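Peptide chain release factor subunit 1 (Aeropyrum pernix, PDB 3AGK) probably directs the termination of translation in response to the stop codons UAA, UAG and UGA, as one subunit of a heterodimer. Local coordinates at residues Glu188-Ile191 against Glu192-Asp196; Asp196-Phe199 against Lys200-Glu204; Glu288-Leu291 against His292-Gly296; Asp327-Glu330 against Trp331-Lys334. One frame throughout, in Å; residues are numbered along the deposited sequence.

In the fold
Followed from the N terminus, the four contacts come in series, none nested in or crossing another. Each joins neighbouring turns of one helix, so none closes a long loop. Contacts 1 and 2 run along helix 188-215 in the second eRF1 domain and share Asp196; contact 1 is its first turns, against the loop after strand 162-170, contact 2 where it settles on the mixed sheet. In the third domain contact 3 ends helix 277-294 beside strands 300-302 and 362-366, and contact 4, about 24 Å away between centres, opens helix 328-335, which joins strands 316-322 and 341-345. Contacts 2 and 4 lie on opposite sides of the chain's centre.

Contact 1: Glu188-Ile191 against Glu192-Asp196; sequences ERII and EQMVD
Val195 N points almost straight at Ile191 O, 2.9 Å away with an N-H...O angle of 170°, and the turn before it is held by Met194 N to Ile190 O at 2.8 Å and Gln193 N to Arg189 O at 3.0 Å. These are the i to i+4 bonds of the first turns of helix 188-215. On one flank two acidic side chains run close, Glu188 OE1 and Glu192 OE1 being 4.6 Å apart; their like charges probably disfavour each other. Arg189 NH2, 6.2 Å from Glu192 OE1, is too far for a salt bridge but may soften that repulsion. On another flank the packing is apolar and centres on the sulfur of Met194. Met194 CG stands anti to the carbonyl carbon (chi1 -65°), which carries SD back over the preceding turn, to 4.2 Å from Ile190 CG2 and 4.1 Å from Ile191 CD1; a bend at chi3 then takes CE away. Ile190 lies alongside the methionine, while Ile191 slants across it and also sets CG2 4.2 Å from Val195 CG2. Residues 175-186, just before the helix, are not modelled and contain the GGQ sequence that in this family promotes peptide release. Ile191 rests on Arg150, in the turn between strands 142-149 and 152-159, and on Val173 and Pro174; Met194 touches Phe172, beyond strand 162-170.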
loop_
_atom_site.group_PDB
_atom_site.type_symbol
_atom_site.label_atom_id
_atom_site.label_comp_id
_atom_site.label_asym_id
_atom_site.label_seq_id
_atom_site.Cartn_x
_atom_site.Cartn_y
_atom_site.Cartn_z
ATOM N N GLU A 188 -8.955 -15.416 39.284
ATOM C CA GLU A 188 -9.243 -14.959 37.928
ATOM C C GLU A 188 -9.648 -13.484 37.894
ATOM O O GLU A 188 -9.657 -12.856 36.832
ATOM C CB GLU A 188 -10.307 -15.841 37.265
ATOM C CG GLU A 188 -11.673 -15.803 37.923
ATOM C CD GLU A 188 -12.632 -16.806 37.309
ATOM O OE1 GLU A 188 -13.861 -16.611 37.432
ATOM O OE2 GLU A 188 -12.154 -17.787 36.700
ATOM N N ARG A 189 -9.962 -12.941 39.067
ATOM C CA ARG A 189 -10.340 -11.537 39.211
ATOM C C ARG A 189 -9.227 -10.587 38.758
ATOM O O ARG A 189 -9.426 -9.747 37.871
ATOM C CB ARG A 189 -10.701 -11.236 40.667
ATOM C CG ARG A 189 -11.940 -10.373 40.845
ATOM C CD ARG A 189 -13.206 -11.223 40.900
ATOM N NE ARG A 189 -14.119 -10.779 41.954
ATOM C CZ ARG A 189 -15.227 -10.072 41.746
ATOM N NH1 ARG A 189 -15.991 -9.713 42.769
ATOM N NH2 ARG A 189 -15.575 -9.728 40.512
ATOM N N ILE A 190 -8.062 -10.715 39.385
ATOM C CA ILE A 190 -6.909 -9.914 39.000
ATOM C C ILE A 190 -6.524 -10.206 37.554
ATOM O O ILE A 190 -6.312 -9.290 36.747
ATOM C CB ILE A 190 -5.695 -10.170 39.921
ATOM C CG1 ILE A 190 -6.049 -9.838 41.370
ATOM C CG2 ILE A 190 -4.505 -9.342 39.463
ATOM C CD1 ILE A 190 -4.991 -10.249 42.386
ATOM N N ILE A 191 -6.432 -11.487 37.221
ATOM C CA ILE A 191 -6.116 -11.868 35.849
ATOM C C ILE A 191 -7.143 -11.319 34.845
ATOM O O ILE A 191 -6.782 -10.875 33.755
ATOM C CB ILE A 191 -5.997 -13.391 35.688
ATOM C CG1 ILE A 191 -4.916 -13.935 36.616
ATOM C CG2 ILE A 191 -5.634 -13.731 34.259
ATOM C CD1 ILE A 191 -3.529 -13.434 36.274
ATOM N N GLU A 192 -8.418 -11.343 35.219
ATOM C CA GLU A 192 -9.468 -10.832 34.343
ATOM C C GLU A 192 -9.243 -9.350 34.102
ATOM O O GLU A 192 -9.346 -8.855 32.981
ATOM C CB GLU A 192 -10.840 -11.061 34.970
ATOM C CG GLU A 192 -11.990 -11.092 33.992
ATOM C CD GLU A 192 -13.228 -11.736 34.590
ATOM O OE1 GLU A 192 -13.084 -12.533 35.547
ATOM O OE2 GLU A 192 -14.345 -11.454 34.097
ATOM N N GLN A 193 -8.921 -8.637 35.167
ATOM C CA GLN A 193 -8.658 -7.223 35.043
ATOM C C GLN A 193 -7.426 -6.990 34.177
ATOM O O GLN A 193 -7.380 -6.044 33.400
ATOM C CB GLN A 193 -8.467 -6.590 36.423
ATOM C CG GLN A 193 -8.018 -5.160 36.338
ATOM C CD GLN A 193 -8.218 -4.401 37.634
ATOM O OE1 GLN A 193 -7.924 -3.211 37.704
ATOM N NE2 GLN A 193 -8.726 -5.082 38.663
ATOM N N MET A 194 -6.419 -7.846 34.315
ATOM C CA MET A 194 -5.200 -7.687 33.527
ATOM C C MET A 194 -5.490 -7.896 32.037
ATOM O O MET A 194 -5.054 -7.107 31.192
ATOM C CB MET A 194 -4.102 -8.644 33.995
ATOM C CG MET A 194 -3.609 -8.366 35.423
ATOM S SD MET A 194 -2.294 -9.487 35.951
ATOM C CE MET A 194 -0.931 -8.885 34.959
ATOM N N VAL A 195 -6.230 -8.954 31.718
ATOM C CA VAL A 195 -6.616 -9.211 30.323
ATOM C C VAL A 195 -7.435 -8.046 29.765
ATOM O O VAL A 195 -7.242 -7.616 28.625
ATOM C CB VAL A 195 -7.423 -10.508 30.204
ATOM C CG1 VAL A 195 -7.810 -10.760 28.756
ATOM C CG2 VAL A 195 -6.625 -11.667 30.754
ATOM N N ASP A 196 -8.356 -7.547 30.584
ATOM C CA ASP A 196 -9.133 -6.369 30.248
ATOM C C ASP A 196 -8.241 -5.196 29.829
ATOM O O ASP A 196 -8.479 -4.557 28.803
ATOM C CB ASP A 196 -10.015 -5.959 31.425
ATOM C CG ASP A 196 -10.879 -4.764 31.100
ATOM O OD1 ASP A 196 -10.597 -3.676 31.630
ATOM O OD2 ASP A 196 -11.824 -4.903 30.292
#

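Contact 2: Asp196-Phe199 against Lys200-Glu204; sequences DEFF and KKVGE
Between Asp196-Phe199 and Lys200-Glu204 the backbone is regular alpha helix, each of Lys200, Lys201, Val202 and Gly203 giving its N-H to the carbonyl four residues back, as in Val202 N to Phe198 O at 2.9 Å. On the outer flank Lys200 stretches back along the helix, and its NZ forms a salt bridge with Asp196 OD1 at 3.1 Å, using the syn lone pair of that oxygen. The other carboxylate oxygen, OD2, is bonded to Tyr239 OH. With an alanine in place of Asp196, Lys200 NZ would probably be left without its salt-bridge mate and Tyr239 OH without this hydrogen bond. This helix packs on the mixed sheet of the alpha/beta second domain, and its inner side is aromatic: Phe198 touches Leu169 and Ala153, and Phe199 meets Tyr239 edge to face and lies against Val148. Val202 CG2 sits over one face of the Phe198 ring in a CH-pi contact, 3.7 Å from the centroid and 20° off the normal. Lys201 approaches the same ring at its edge: a bend at chi3 (-35°) brings NZ into the ring plane, 3.8 Å from Phe198 CD1.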
loop_
_atom_site.group_PDB
_atom_site.type_symbol
_atom_site.label_atom_id
_atom_site.label_comp_id
_atom_site.label_asym_id
_atom_site.label_seq_id
_atom_site.Cartn_x
_atom_site.Cartn_y
_atom_site.Cartn_z
ATOM N N ASP A 196 -8.356 -7.547 30.584
ATOM C CA ASP A 196 -9.133 -6.369 30.248
ATOM C C ASP A 196 -8.241 -5.196 29.829
ATOM O O ASP A 196 -8.479 -4.557 28.803
ATOM C CB ASP A 196 -10.015 -5.959 31.425
ATOM C CG ASP A 196 -10.879 -4.764 31.100
ATOM O OD1 ASP A 196 -10.597 -3.676 31.630
ATOM O OD2 ASP A 196 -11.824 -4.903 30.292
ATOM N N GLU A 197 -7.216 -4.913 30.621
ATOM C CA GLU A 197 -6.292 -3.823 30.305
ATOM C C GLU A 197 -5.565 -4.073 28.980
ATOM O O GLU A 197 -5.422 -3.176 28.157
ATOM C CB GLU A 197 -5.263 -3.649 31.424
ATOM C CG GLU A 197 -5.129 -2.220 31.913
ATOM C CD GLU A 197 -6.381 -1.734 32.625
ATOM O OE1 GLU A 197 -6.927 -0.678 32.223
ATOM O OE2 GLU A 197 -6.820 -2.414 33.581
ATOM N N PHE A 198 -5.086 -5.294 28.785
ATOM C CA PHE A 198 -4.454 -5.642 27.519
ATOM C C PHE A 198 -5.421 -5.457 26.313
ATOM O O PHE A 198 -5.037 -4.919 25.267
ATOM C CB PHE A 198 -3.845 -7.058 27.558
ATOM C CG PHE A 198 -3.153 -7.443 26.274
ATOM C CD1 PHE A 198 -1.958 -6.825 25.904
ATOM C CD2 PHE A 198 -3.723 -8.393 25.410
ATOM C CE1 PHE A 198 -1.332 -7.156 24.716
ATOM C CE2 PHE A 198 -3.104 -8.743 24.212
ATOM C CZ PHE A 198 -1.909 -8.121 23.857
ATOM N N PHE A 199 -6.677 -5.871 26.471
ATOM C CA PHE A 199 -7.652 -5.743 25.383
ATOM C C PHE A 199 -7.928 -4.296 25.037
ATOM O O PHE A 199 -8.208 -3.982 23.883
ATOM C CB PHE A 199 -8.962 -6.457 25.716
ATOM C CG PHE A 199 -8.887 -7.947 25.570
ATOM C CD1 PHE A 199 -7.749 -8.550 25.013
ATOM C CD2 PHE A 199 -9.938 -8.749 25.985
ATOM C CE1 PHE A 199 -7.668 -9.929 24.881
ATOM C CE2 PHE A 199 -9.865 -10.138 25.856
ATOM C CZ PHE A 199 -8.722 -10.729 25.290
ATOM N N LYS A 200 -7.857 -3.416 26.035
ATOM C CA LYS A 200 -8.019 -1.988 25.790
ATOM C C LYS A 200 -6.830 -1.426 25.029
ATOM O O LYS A 200 -7.003 -0.601 24.142
ATOM C CB LYS A 200 -8.227 -1.204 27.100
ATOM C CG LYS A 200 -9.666 -1.250 27.621
ATOM C CD LYS A 200 -9.767 -0.857 29.112
ATOM C CE LYS A 200 -11.187 -1.096 29.626
ATOM N NZ LYS A 200 -11.373 -0.768 31.069
ATOM N N LYS A 201 -5.627 -1.853 25.402
ATOM C CA LYS A 201 -4.427 -1.496 24.655
ATOM C C LYS A 201 -4.544 -1.963 23.181
ATOM O O LYS A 201 -4.327 -1.187 22.261
ATOM C CB LYS A 201 -3.195 -2.111 25.322
ATOM C CG LYS A 201 -1.856 -1.547 24.857
ATOM C CD LYS A 201 -0.680 -2.346 25.444
ATOM C CE LYS A 201 -0.988 -2.847 26.862
ATOM N NZ LYS A 201 -0.023 -3.894 27.358
ATOM N N VAL A 202 -4.896 -3.230 22.970
ATOM C CA VAL A 202 -5.084 -3.764 21.621
ATOM C C VAL A 202 -6.154 -2.973 20.879
ATOM O O VAL A 202 -5.951 -2.558 19.733
ATOM C CB VAL A 202 -5.463 -5.255 21.662
ATOM C CG1 VAL A 202 -5.660 -5.845 20.219
ATOM C CG2 VAL A 202 -4.397 -6.027 22.431
ATOM N N GLY A 203 -7.284 -2.751 21.546
ATOM C CA GLY A 203 -8.371 -1.970 20.980
ATOM C C GLY A 203 -7.953 -0.581 20.544
ATOM O O GLY A 203 -8.243 -0.157 19.420
ATOM N N GLU A 204 -7.271 0.134 21.440
ATOM C CA GLU A 204 -6.736 1.459 21.123
ATOM C C GLU A 204 -5.704 1.452 19.994
ATOM O O GLU A 204 -5.756 2.277 19.081
ATOM C CB GLU A 204 -6.113 2.084 22.367
ATOM C CG GLU A 204 -7.128 2.691 23.308
ATOM C CD GLU A 204 -6.497 3.117 24.627
ATOM O OE1 GLU A 204 -5.248 3.190 24.673
ATOM O OE2 GLU A 204 -7.251 3.351 25.602
#

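Contact 3: Glu288-Leu291 against His292-Gly296; sequences EFKL and HLAKG
The His292 imidazole lies alongside the aliphatic part of Glu288, its NE2 3.5 Å from Glu288 CG, both side chains pointing the same way. Glu288 OE2 sits at the ring edge, 3.6 Å from His292 NE2, the carboxylate turned 40° from the ring; the polar partner of OE2 is Lys317, through a salt bridge. His292 CG is anti to the carbonyl carbon (chi1 -68°), which lays the ring back over the previous turn and brings CD2 to 3.0 Å from Glu288 O. On the inner side Leu293 lies across Phe289 with its CG over one face of the ring and its CD1 4.1 Å from Phe289 CE2, while Phe359 meets that phenyl edge to face. Lys290 bends at chi2 and chi3 and crosses Leu293 at about a right angle, its CE 3.9 Å from Leu293 CD1. Strands 300-302 and 362-366 border the inner side, with Ile300 and Ile365 touching both Phe289 and His292. The last turn closes with Lys295 N to Leu291 O. Gly296, at positive phi, is the C-prime residue of a Schellman motif: Gly296 N bonds Leu293 O at 3.2 Å and Thr297 N bonds His292 O, ending helix 277-294.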
loop_
_atom_site.group_PDB
_atom_site.type_symbol
_atom_site.label_atom_id
_atom_site.label_comp_id
_atom_site.label_asym_id
_atom_site.label_seq_id
_atom_site.Cartn_x
_atom_site.Cartn_y
_atom_site.Cartn_z
ATOM N N GLU A 288 0.177 -24.640 -5.453
ATOM C CA GLU A 288 -0.046 -25.551 -6.569
ATOM C C GLU A 288 1.259 -25.773 -7.352
ATOM O O GLU A 288 1.619 -26.903 -7.673
ATOM C CB GLU A 288 -1.136 -25.021 -7.498
ATOM C CG GLU A 288 -1.380 -25.886 -8.723
ATOM C CD GLU A 288 -2.501 -25.358 -9.611
ATOM O OE1 GLU A 288 -3.026 -24.260 -9.332
ATOM O OE2 GLU A 288 -2.851 -26.039 -10.597
ATOM N N PHE A 289 1.962 -24.682 -7.640
ATOM C CA PHE A 289 3.240 -24.741 -8.327
ATOM C C PHE A 289 4.202 -25.666 -7.570
ATOM O O PHE A 289 4.857 -26.513 -8.168
ATOM C CB PHE A 289 3.809 -23.316 -8.502
ATOM C CG PHE A 289 5.239 -23.267 -9.000
ATOM C CD1 PHE A 289 5.559 -23.645 -10.293
ATOM C CD2 PHE A 289 6.259 -22.819 -8.172
ATOM C CE1 PHE A 289 6.869 -23.597 -10.752
ATOM C CE2 PHE A 289 7.566 -22.759 -8.621
ATOM C CZ PHE A 289 7.875 -23.144 -9.920
ATOM N N LYS A 290 4.271 -25.520 -6.250
ATOM C CA LYS A 290 5.237 -26.291 -5.474
ATOM C C LYS A 290 4.867 -27.771 -5.382
ATOM O O LYS A 290 5.738 -28.634 -5.415
ATOM C CB LYS A 290 5.430 -25.687 -4.086
ATOM C CG LYS A 290 6.853 -25.828 -3.575
ATOM C CD LYS A 290 7.300 -27.298 -3.554
ATOM C CE LYS A 290 8.791 -27.455 -3.802
ATOM N NZ LYS A 290 9.155 -28.878 -4.063
ATOM N N LEU A 291 3.573 -28.049 -5.284
ATOM C CA LEU A 291 3.050 -29.412 -5.293
ATOM C C LEU A 291 3.440 -30.175 -6.573
ATOM O O LEU A 291 3.824 -31.344 -6.527
ATOM C CB LEU A 291 1.525 -29.368 -5.148
ATOM C CG LEU A 291 0.795 -30.495 -4.417
ATOM C CD1 LEU A 291 1.557 -30.901 -3.168
ATOM C CD2 LEU A 291 -0.631 -30.076 -4.066
ATOM N N HIS A 292 3.337 -29.509 -7.717
ATOM C CA HIS A 292 3.762 -30.111 -8.973
ATOM C C HIS A 292 5.266 -30.388 -8.948
ATOM O O HIS A 292 5.715 -31.443 -9.401
ATOM C CB HIS A 292 3.410 -29.221 -10.174
ATOM C CG HIS A 292 1.939 -29.098 -10.431
ATOM N ND1 HIS A 292 1.156 -30.165 -10.821
ATOM C CD2 HIS A 292 1.111 -28.027 -10.372
ATOM C CE1 HIS A 292 -0.092 -29.760 -10.979
ATOM N NE2 HIS A 292 -0.146 -28.465 -10.713
ATOM N N LEU A 293 6.038 -29.435 -8.425
ATOM C CA LEU A 293 7.480 -29.612 -8.293
ATOM C C LEU A 293 7.788 -30.824 -7.436
ATOM O O LEU A 293 8.552 -31.707 -7.828
ATOM C CB LEU A 293 8.115 -28.404 -7.621
ATOM C CG LEU A 293 8.620 -27.240 -8.457
ATOM C CD1 LEU A 293 9.348 -26.278 -7.518
ATOM C CD2 LEU A 293 9.550 -27.728 -9.538
ATOM N N ALA A 294 7.188 -30.839 -6.251
ATOM C CA ALA A 294 7.435 -31.880 -5.267
ATOM C C ALA A 294 7.051 -33.266 -5.780
ATOM O O ALA A 294 7.667 -34.262 -5.405
ATOM C CB ALA A 294 6.694 -31.559 -3.965
ATOM N N LYS A 295 6.045 -33.331 -6.644
ATOM C CA LYS A 295 5.572 -34.616 -7.135
ATOM C C LYS A 295 6.060 -34.941 -8.544
ATOM O O LYS A 295 5.483 -35.787 -9.215
ATOM C CB LYS A 295 4.043 -34.692 -7.059
ATOM C CG LYS A 295 3.504 -34.618 -5.627
ATOM C CD LYS A 295 1.982 -34.538 -5.574
ATOM C CE LYS A 295 1.474 -34.725 -4.147
ATOM N NZ LYS A 295 -0.014 -34.722 -4.069
ATOM N N GLY A 296 7.127 -34.277 -8.980
ATOM C CA GLY A 296 7.690 -34.507 -10.302
ATOM C C GLY A 296 6.625 -34.770 -11.348
ATOM O O GLY A 296 6.668 -35.762 -12.077
#

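Contact 4: Asp327-Glu330 against Trp331-Lys334; sequences DLEE and WVEK
Trp331 NE1 donates to Asp327 OD2 at 3.1 Å, with the acceptor only 5° out of the indole plane. On the aspartate side NE1 comes from above the carboxylate plane, which stands 79° from the plane of the ring. OD2 also holds a salt bridge to Arg325 NH1, so one oxygen serves two donors. Asp327 occupies the N-cap position, yet its side chain caps no amide; with CG between the backbone N and the carbonyl carbon (chi1 60°), the carboxylate is directed to the indole and to Arg325. A leucine in place of Asp327 would probably leave Trp331 NE1 without its acceptor and Arg325 without this counter-charge. Helix 328-335 is the crossover of a beta-alpha-beta unit between parallel strands 316-322 and 341-345, and the indole is buried against Leu319, Ile321 and Val307. Asp327 O accepts Trp331 N at 3.3 Å and, weakly, Glu330 N. Val332 N to Leu328 O is 3.1 Å; Glu333 N to Glu329 O and Lys334 N to Glu330 O are both 2.9 Å. Lys334 NZ stands 4.0 Å above the centre of the Trp331 ring, and a long salt bridge, 4.0 Å, links it to Glu330 OE2.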
loop_
_atom_site.group_PDB
_atom_site.type_symbol
_atom_site.label_atom_id
_atom_site.label_comp_id
_atom_site.label_asym_id
_atom_site.label_seq_id
_atom_site.Cartn_x
_atom_site.Cartn_y
_atom_site.Cartn_z
ATOM N N ASP A 327 11.213 -7.068 -16.765
ATOM C CA ASP A 327 10.393 -7.448 -17.918
ATOM C C ASP A 327 8.965 -7.846 -17.531
ATOM O O ASP A 327 8.206 -8.356 -18.360
ATOM C CB ASP A 327 11.066 -8.580 -18.703
ATOM C CG ASP A 327 11.273 -9.836 -17.865
ATOM O OD1 ASP A 327 10.608 -9.989 -16.819
ATOM O OD2 ASP A 327 12.112 -10.676 -18.244
ATOM N N LEU A 328 8.592 -7.602 -16.278
ATOM C CA LEU A 328 7.279 -8.030 -15.779
ATOM C C LEU A 328 6.133 -7.830 -16.783
ATOM O O LEU A 328 5.380 -8.765 -17.090
ATOM C CB LEU A 328 6.951 -7.330 -14.455
ATOM C CG LEU A 328 5.850 -7.919 -13.566
ATOM C CD1 LEU A 328 5.901 -7.274 -12.194
ATOM C CD2 LEU A 328 4.469 -7.736 -14.169
ATOM N N GLU A 329 5.992 -6.613 -17.293
ATOM C CA GLU A 329 4.825 -6.299 -18.101
ATOM C C GLU A 329 4.859 -7.027 -19.434
ATOM O O GLU A 329 3.814 -7.371 -19.989
ATOM C CB GLU A 329 4.684 -4.793 -18.306
ATOM C CG GLU A 329 3.261 -4.363 -18.638
ATOM C CD GLU A 329 2.271 -4.689 -17.525
ATOM O OE1 GLU A 329 2.698 -4.823 -16.355
ATOM O OE2 GLU A 329 1.061 -4.805 -17.824
ATOM N N GLU A 330 6.063 -7.269 -19.941
ATOM C CA GLU A 330 6.213 -8.006 -21.188
ATOM C C GLU A 330 5.584 -9.377 -21.063
ATOM O O GLU A 330 4.777 -9.773 -21.902
ATOM C CB GLU A 330 7.678 -8.121 -21.578
ATOM C CG GLU A 330 8.262 -6.809 -22.055
ATOM C CD GLU A 330 9.715 -6.934 -22.435
ATOM O OE1 GLU A 330 10.445 -5.926 -22.319
ATOM O OE2 GLU A 330 10.128 -8.044 -22.841
ATOM N N TRP A 331 5.943 -10.098 -20.009
ATOM C CA TRP A 331 5.315 -11.385 -19.733
ATOM C C TRP A 331 3.802 -11.285 -19.522
ATOM O O TRP A 331 3.064 -12.208 -19.867
ATOM C CB TRP A 331 5.993 -12.067 -18.553
ATOM C CG TRP A 331 7.388 -12.445 -18.882
ATOM C CD1 TRP A 331 8.524 -11.801 -18.504
ATOM C CD2 TRP A 331 7.797 -13.547 -19.690
ATOM N NE1 TRP A 331 9.625 -12.440 -19.018
ATOM C CE2 TRP A 331 9.205 -13.518 -19.751
ATOM C CE3 TRP A 331 7.110 -14.565 -20.364
ATOM C CZ2 TRP A 331 9.939 -14.464 -20.459
ATOM C CZ3 TRP A 331 7.834 -15.503 -21.063
ATOM C CH2 TRP A 331 9.237 -15.447 -21.109
ATOM N N VAL A 332 3.338 -10.163 -18.978
ATOM C CA VAL A 332 1.903 -9.932 -18.830
ATOM C C VAL A 332 1.214 -9.859 -20.190
ATOM O O VAL A 332 0.208 -10.528 -20.428
ATOM C CB VAL A 332 1.605 -8.652 -18.032
ATOM C CG1 VAL A 332 0.140 -8.288 -18.148
ATOM C CG2 VAL A 332 1.986 -8.838 -16.574
ATOM N N GLU A 333 1.755 -9.038 -21.079
ATOM C CA GLU A 333 1.234 -8.945 -22.430
ATOM C C GLU A 333 1.207 -10.332 -23.059
ATOM O O GLU A 333 0.168 -10.785 -23.546
ATOM C CB GLU A 333 2.097 -7.996 -23.269
ATOM C CG GLU A 333 1.784 -7.991 -24.769
ATOM C CD GLU A 333 0.499 -7.254 -25.118
ATOM O OE1 GLU A 333 -0.228 -6.837 -24.189
ATOM O OE2 GLU A 333 0.217 -7.091 -26.326
ATOM N N LYS A 334 2.355 -11.006 -23.037
ATOM C CA LYS A 334 2.471 -12.341 -23.606
ATOM C C LYS A 334 1.431 -13.291 -23.006
ATOM O O LYS A 334 0.931 -14.179 -23.690
ATOM C CB LYS A 334 3.893 -12.879 -23.413
ATOM C CG LYS A 334 4.992 -11.924 -23.925
ATOM C CD LYS A 334 6.418 -12.435 -23.647
ATOM C CE LYS A 334 7.480 -11.348 -23.848
ATOM N NZ LYS A 334 8.833 -11.786 -23.394
#